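Local coordinates for protein putative aspartyl-tRNA synthetase (Leishmania major, PDB 6OD8) that probably joins L-aspartate to its cognate tRNA at the expense of ATP, as a class II aminoacyl-tRNA synthetase, at residues 375-378 with 379-382. Sequence-based numbering, arbitrary orientation.
Sequences VGVI and SEGV
Val377 and Val382 pair through two backbone hydrogen bonds, Val377 N to Val382 O at 2.9 Å and Val382 N to Val377 O at 3.0 Å, the mark of a hydrogen-bonded antiparallel bridge. Gly381 and Val382 both face Val377, and Gly381 has a positive phi of 69°, which fits a G1 beta bulge. Val377 O also accepts from Glu380 N, three residues on; its two donors come from opposite faces of the carbonyl plane. With the same spacing, Gly381 N donates a hydrogen bond to Ile378 O (3.2 Å) from above that carbonyl's plane, completing the turn.

The side chain of Glu380 extends alongside Val377 in the same direction. Glu380 CB lies 4.0 Å from Val377 O; Glu380 CG and CD each stand 3.9 Å from Val377 CG1, and Glu380 OE1 ends 4.1 Å from that methyl. Val377 CG1 is turned to this flank by chi1 of -174°, opposite its own backbone N. Val377 CB meets Val382 CB at 4.0 Å.

Ser379 OG is hydrogen-bonded to His393 O, while Ile378 packs on Tyr68 of the second subunit. Strand 376-377, following helix 367-373, edges the large mixed sheet within this chain, parallel to strand 391-392, as backbone bonds of Gly376 and Ile378 with Val392 attest; the turn after it sends the chain back.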
loop_
_atom_site.group_PDB
_atom_site.type_symbol
_atom_site.label_atom_id
_atom_site.label_comp_id
_atom_site.label_asym_id
_atom_site.label_seq_id
_atom_site.Cartn_x
_atom_site.Cartn_y
_atom_site.Cartn_z
ATOM N N VAL A 375 26.759 -23.109 15.816
ATOM C CA VAL A 375 25.426 -22.918 15.256
ATOM C C VAL A 375 25.315 -23.708 13.959
ATOM O O VAL A 375 26.250 -23.730 13.143
ATOM C CB VAL A 375 25.179 -21.414 15.033
ATOM C CG1 VAL A 375 23.915 -21.150 14.229
ATOM C CG2 VAL A 375 25.118 -20.687 16.379
ATOM N N GLY A 376 24.180 -24.374 13.763
ATOM C CA GLY A 376 23.988 -25.148 12.549
ATOM C C GLY A 376 23.722 -24.251 11.352
ATOM O O GLY A 376 23.397 -23.084 11.494
ATOM N N VAL A 377 23.908 -24.799 10.151
ATOM C CA VAL A 377 23.656 -24.083 8.898
ATOM C C VAL A 377 22.820 -24.993 8.007
ATOM O O VAL A 377 23.337 -25.973 7.462
ATOM C CB VAL A 377 24.946 -23.665 8.180
ATOM C CG1 VAL A 377 24.610 -22.804 6.961
ATOM C CG2 VAL A 377 25.906 -22.937 9.124
ATOM N N ILE A 378 21.541 -24.645 7.829
ATOM C CA ILE A 378 20.582 -25.549 7.187
ATOM C C ILE A 378 20.976 -25.835 5.741
ATOM O O ILE A 378 20.989 -26.991 5.299
ATOM C CB ILE A 378 19.162 -24.962 7.281
ATOM C CG1 ILE A 378 18.759 -24.854 8.753
ATOM C CG2 ILE A 378 18.171 -25.784 6.443
ATOM C CD1 ILE A 378 17.545 -24.026 9.042
ATOM N N SER A 379 21.317 -24.792 4.985
ATOM C CA SER A 379 21.580 -24.967 3.560
ATOM C C SER A 379 22.879 -25.706 3.283
ATOM O O SER A 379 23.112 -26.108 2.136
ATOM C CB SER A 379 21.598 -23.601 2.864
ATOM O OG SER A 379 22.707 -22.831 3.297
ATOM N N GLU A 380 23.725 -25.907 4.295
ATOM C CA GLU A 380 24.964 -26.645 4.123
ATOM C C GLU A 380 24.967 -27.972 4.864
ATOM O O GLU A 380 25.995 -28.643 4.897
ATOM C CB GLU A 380 26.148 -25.792 4.571
ATOM C CG GLU A 380 26.276 -24.492 3.808
ATOM C CD GLU A 380 27.381 -23.636 4.359
ATOM O OE1 GLU A 380 28.077 -24.114 5.274
ATOM O OE2 GLU A 380 27.554 -22.492 3.893
ATOM N N GLY A 381 23.843 -28.372 5.451
ATOM C CA GLY A 381 23.797 -29.638 6.153
ATOM C C GLY A 381 24.596 -29.669 7.430
ATOM O O GLY A 381 24.977 -30.755 7.891
ATOM N N VAL A 382 24.879 -28.511 8.018
ATOM C CA VAL A 382 25.671 -28.449 9.242
ATOM C C VAL A 382 24.723 -28.549 10.434
ATOM O O VAL A 382 23.911 -27.647 10.679
ATOM C CB VAL A 382 26.532 -27.183 9.314
ATOM C CG1 VAL A 382 27.395 -27.204 10.616
ATOM C CG2 VAL A 382 27.435 -27.080 8.068
#